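Side-chain contacts in nucleoporin nup120 (Schizosaccharomyces pombe, PDB 4GQ2), which serves as a structural component of the nuclear pore complex, whose members can also act as docking partners for transiently bound transport factors: residues S594-R597 / Y598-E602; I481-N484 / S485-G489. All blocks are in the same frame, centred on the assembly; numbering follows the deposited sequence.

Contact 1 of 2, residues S594-R597 / Y598-E602; sequences SEIR and YSLRE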
loop_
_atom_site.group_PDB
_atom_site.type_symbol
_atom_site.label_atom_id
_atom_site.label_comp_id
_atom_site.label_asym_id
_atom_site.label_seq_id
_atom_site.Cartn_x
_atom_site.Cartn_y
_atom_site.Cartn_z
ATOM N N SER A 594 -5.383 17.161 2.185
ATOM C CA SER A 594 -6.205 16.035 1.793
ATOM C C SER A 594 -7.286 16.499 0.820
ATOM O O SER A 594 -7.647 15.775 -0.116
ATOM C CB SER A 594 -6.793 15.371 3.039
ATOM O OG SER A 594 -7.657 14.314 2.693
ATOM N N GLU A 595 -7.777 17.718 1.028
ATOM C CA GLU A 595 -8.786 18.303 0.145
ATOM C C GLU A 595 -8.169 18.729 -1.186
ATOM O O GLU A 595 -8.792 18.592 -2.247
ATOM C CB GLU A 595 -9.483 19.490 0.821
ATOM C CG GLU A 595 -10.319 19.093 2.029
ATOM C CD GLU A 595 -11.143 20.234 2.597
ATOM O OE1 GLU A 595 -10.579 21.069 3.342
ATOM O OE2 GLU A 595 -12.363 20.277 2.319
ATOM N N ILE A 596 -6.938 19.239 -1.116
ATOM C CA ILE A 596 -6.200 19.678 -2.291
ATOM C C ILE A 596 -5.898 18.499 -3.229
ATOM O O ILE A 596 -6.085 18.597 -4.455
ATOM C CB ILE A 596 -4.924 20.437 -1.877
ATOM C CG1 ILE A 596 -5.292 21.860 -1.452
ATOM C CG2 ILE A 596 -3.907 20.467 -3.005
ATOM C CD1 ILE A 596 -4.180 22.609 -0.740
ATOM N N ARG A 597 -5.470 17.380 -2.653
ATOM C CA ARG A 597 -5.138 16.208 -3.454
ATOM C C ARG A 597 -6.373 15.590 -4.114
ATOM O O ARG A 597 -6.296 15.074 -5.229
ATOM C CB ARG A 597 -4.352 15.201 -2.625
ATOM C CG ARG A 597 -3.012 15.774 -2.186
ATOM C CD ARG A 597 -2.230 14.849 -1.262
ATOM N NE ARG A 597 -0.910 15.427 -1.030
ATOM C CZ ARG A 597 -0.165 15.237 0.052
ATOM N NH1 ARG A 597 -0.589 14.464 1.036
ATOM N NH2 ARG A 597 1.016 15.831 0.148
ATOM N N TYR A 598 -7.512 15.686 -3.437
ATOM C CA TYR A 598 -8.792 15.290 -4.013
ATOM C C TYR A 598 -9.186 16.187 -5.193
ATOM O O TYR A 598 -9.677 15.697 -6.195
ATOM C CB TYR A 598 -9.890 15.304 -2.936
ATOM C CG TYR A 598 -11.276 15.076 -3.496
ATOM C CD1 TYR A 598 -12.006 16.132 -4.042
ATOM C CD2 TYR A 598 -11.854 13.798 -3.499
ATOM C CE1 TYR A 598 -13.274 15.932 -4.570
ATOM C CE2 TYR A 598 -13.124 13.589 -4.021
ATOM C CZ TYR A 598 -13.827 14.657 -4.551
ATOM O OH TYR A 598 -15.085 14.460 -5.066
ATOM N N SER A 599 -8.978 17.499 -5.063
ATOM C CA SER A 599 -9.167 18.430 -6.178
ATOM C C SER A 599 -8.203 18.153 -7.341
ATOM O O SER A 599 -8.604 18.224 -8.506
ATOM C CB SER A 599 -8.974 19.874 -5.718
ATOM O OG SER A 599 -9.950 20.240 -4.779
ATOM N N LEU A 600 -6.940 17.851 -7.028
ATOM C CA LEU A 600 -5.937 17.603 -8.082
ATOM C C LEU A 600 -6.235 16.298 -8.791
ATOM O O LEU A 600 -6.101 16.200 -10.011
ATOM C CB LEU A 600 -4.498 17.605 -7.531
ATOM C CG LEU A 600 -3.953 18.932 -6.996
ATOM C CD1 LEU A 600 -2.619 18.745 -6.288
ATOM C CD2 LEU A 600 -3.822 19.947 -8.126
ATOM N N ARG A 601 -6.663 15.309 -8.014
ATOM C CA ARG A 601 -7.119 14.026 -8.544
ATOM C C ARG A 601 -8.248 14.268 -9.539
ATOM O O ARG A 601 -8.224 13.756 -10.657
ATOM C CB ARG A 601 -7.623 13.166 -7.390
ATOM C CG ARG A 601 -7.515 11.666 -7.568
ATOM C CD ARG A 601 -7.986 10.974 -6.298
ATOM N NE ARG A 601 -7.175 11.363 -5.143
ATOM C CZ ARG A 601 -7.657 11.677 -3.941
ATOM N NH1 ARG A 601 -8.961 11.670 -3.717
ATOM N NH2 ARG A 601 -6.830 12.019 -2.962
ATOM N N GLU A 602 -9.217 15.080 -9.125
ATOM C CA GLU A 602 -10.376 15.418 -9.940
ATOM C C GLU A 602 -9.909 16.119 -11.216
ATOM O O GLU A 602 -10.362 15.810 -12.321
ATOM C CB GLU A 602 -11.302 16.320 -9.129
ATOM C CG GLU A 602 -12.776 16.227 -9.456
ATOM C CD GLU A 602 -13.641 16.943 -8.427
ATOM O OE1 GLU A 602 -14.628 16.337 -7.949
ATOM O OE2 GLU A 602 -13.331 18.105 -8.086
HETATM O O HOH W 1 -7.469 13.072 -0.255
#
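The carbonyl oxygen of Ser-594 is gripped from two directions along this run of helix. Tyr-598 N reaches Ser-594 O in a weak i to i+4 bond of 3.3 Å, while a water donates to Ser-594 O at 2.7 Å and accepts from Arg-601 NH2 at 3.0 Å. The water thus ties the far end of Arg-601 to a carbonyl nearly two turns back. It lies at the edge of the guanidinium, in its plane, whereas Arg-597 O and Tyr-598 CA sit under one face, each 3.5 Å from the plane and offset toward the rim. A bend at chi3 (-60°) swings the end of Arg-601 back over the helix backbone. With an alanine here the guanidinium is gone, which is likely to leave the water, still held at Ser-594 O, without its N-H donor and to uncover the backbone at Arg-597 and Tyr-598. Shorter i to i+4 bonds continue the alpha-helix, with Leu-600 N on Ile-596 O and Arg-601 N on Arg-597 O both 2.8 Å. On another side of the helix Ile-596 and Leu-600 lie alongside each other, pointing the same way, and touch through Ile-596 CG2 and Leu-600 CD1 at 3.9 Å. Extended from CG to NE, Arg-597 makes a salt bridge with Glu-694 through NE; Ser-599 OG bonds His-623, and Tyr-598 OH bonds the chain of another protein. The whole run belongs to helix 590-605, with 598-602 in the Nup120 helical domain; Ile-596 and Leu-600 pack on Phe-619 of helix 612-624 and Phe-698 and Glu-694 of helix 672-703 adjoin them, while Trp-729 of helix 719-739 meets both Arg-597 and Leu-600.

Contact 2 of 2, residues I481-N484 / S485-G489; sequences IEPN and SDLTG
A backbone-closed loop at the protein surface, in which Asn-484 and Gly-489 pair across the mouth, joins helix 464-478 to helix 492-515. Asn-484 N donates to Gly-489 O at 2.8 Å, a fairly straight bond with 159° at the hydrogen. The same oxygen also receives a CA-H...O contact from Pro-483 CA at 3.4 Å, so one carbonyl holds two neighbouring residues of the incoming arm. Within the loop the chain reverses sharply: the peptide bond between Asn-484 and Ser-485 is cis, which brings their CA atoms to 2.9 Å, and Leu-487 adopts positive phi. Together with the backbone bonding of Glu-482 and Asp-491 just beyond, the pairing gives a short hairpin-like loop, which belongs to the Nup120/160 beta-propeller domain, in a helical part that interrupts its strands. Gly-489 closes it with a phi of 152°, at which a side chain would be jammed against the preceding carbonyl oxygen. Side chains add to the closure on one side, where Leu-487 CD1 lies against Pro-483 CB at 3.7 Å; an apolar side chain of another protein's chain packs on each of these two residues. At the bend, the amide of Asn-484 stays close to Ser-485, its OD1 3.3 Å from Ser-485 CB, because a chi1 of -154° turns CG anti to N and alongside the carbonyl carbon that leads into the cis peptide. Farther round, Thr-488 OG1 donates to Asp-486 OD1 at 2.7 Å, meeting the carboxylate from above its plane.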
loop_
_atom_site.group_PDB
_atom_site.type_symbol
_atom_site.label_atom_id
_atom_site.label_comp_id
_atom_site.label_asym_id
_atom_site.label_seq_id
_atom_site.Cartn_x
_atom_site.Cartn_y
_atom_site.Cartn_z
ATOM N N ILE A 481 -19.647 4.659 22.441
ATOM C CA ILE A 481 -20.360 5.860 22.050
ATOM C C ILE A 481 -21.429 6.195 23.093
ATOM O O ILE A 481 -22.183 5.321 23.540
ATOM C CB ILE A 481 -20.965 5.730 20.629
ATOM C CG1 ILE A 481 -21.521 7.074 20.153
ATOM C CG2 ILE A 481 -22.020 4.627 20.570
ATOM C CD1 ILE A 481 -21.885 7.114 18.681
ATOM N N GLU A 482 -21.483 7.465 23.478
ATOM C CA GLU A 482 -22.400 7.911 24.519
ATOM C C GLU A 482 -23.485 8.853 24.022
ATOM O O GLU A 482 -23.238 9.684 23.144
ATOM C CB GLU A 482 -21.627 8.560 25.665
ATOM C CG GLU A 482 -21.145 7.545 26.684
ATOM C CD GLU A 482 -20.015 8.061 27.540
ATOM O OE1 GLU A 482 -19.008 8.541 26.971
ATOM O OE2 GLU A 482 -20.134 7.969 28.782
ATOM N N PRO A 483 -24.698 8.708 24.579
ATOM C CA PRO A 483 -25.792 9.667 24.428
ATOM C C PRO A 483 -25.404 11.072 24.902
ATOM O O PRO A 483 -24.553 11.206 25.784
ATOM C CB PRO A 483 -26.888 9.095 25.339
ATOM C CG PRO A 483 -26.232 8.034 26.164
ATOM C CD PRO A 483 -25.136 7.503 25.302
ATOM N N ASN A 484 -26.026 12.094 24.309
ATOM C CA ASN A 484 -25.795 13.505 24.654
ATOM C C ASN A 484 -26.753 14.406 23.865
ATOM O O ASN A 484 -27.079 14.100 22.714
ATOM C CB ASN A 484 -24.344 13.905 24.345
ATOM C CG ASN A 484 -23.850 15.061 25.201
ATOM O OD1 ASN A 484 -23.551 16.142 24.689
ATOM N ND2 ASN A 484 -23.759 14.839 26.510
ATOM N N SER A 485 -27.223 15.509 24.458
ATOM C CA SER A 485 -26.952 15.899 25.846
ATOM C C SER A 485 -28.233 15.797 26.661
ATOM O O SER A 485 -28.231 15.341 27.810
ATOM C CB SER A 485 -26.416 17.330 25.903
ATOM O OG SER A 485 -26.063 17.681 27.227
ATOM N N ASP A 486 -29.322 16.243 26.042
ATOM C CA ASP A 486 -30.668 16.063 26.557
ATOM C C ASP A 486 -31.240 14.732 26.052
ATOM O O ASP A 486 -32.452 14.600 25.849
ATOM C CB ASP A 486 -31.553 17.248 26.141
ATOM C CG ASP A 486 -31.341 17.673 24.683
ATOM O OD1 ASP A 486 -30.283 17.362 24.093
ATOM O OD2 ASP A 486 -32.242 18.334 24.128
ATOM N N LEU A 487 -30.347 13.758 25.860
ATOM C CA LEU A 487 -30.680 12.411 25.377
ATOM C C LEU A 487 -31.412 12.442 24.031
ATOM O O LEU A 487 -32.403 11.737 23.823
ATOM C CB LEU A 487 -31.471 11.622 26.437
ATOM C CG LEU A 487 -30.786 11.045 27.693
ATOM C CD1 LEU A 487 -29.947 9.820 27.352
ATOM C CD2 LEU A 487 -29.966 12.058 28.488
ATOM N N THR A 488 -30.896 13.260 23.118
ATOM C CA THR A 488 -31.531 13.495 21.821
ATOM C C THR A 488 -30.630 13.075 20.655
ATOM O O THR A 488 -30.804 13.528 19.520
ATOM C CB THR A 488 -31.939 14.978 21.666
ATOM O OG1 THR A 488 -30.824 15.820 21.993
ATOM C CG2 THR A 488 -33.118 15.314 22.582
ATOM N N GLY A 489 -29.677 12.194 20.950
ATOM C CA GLY A 489 -28.692 11.722 19.977
ATOM C C GLY A 489 -27.420 11.319 20.695
ATOM O O GLY A 489 -27.342 11.401 21.924
#

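Both contacts are local and follow one another along the chain without nesting or crossing. From the N terminus, the chain passes through most of the propeller strands and enters the helices between strands 390-395 and 520-525; there contact 2 closes the loop from helix 464-478 to helix 492-515. The chain then returns to strands 520-525, 532-536 and 539-544, which share a sheet with the N-terminal strand 3-11, before reaching the later helices. Contact 1 closes no loop but joins successive turns of helix 590-605. The two centres lie 35 Å apart and the nearest atoms about 23 Å, yet each contact also meets the chain of another protein.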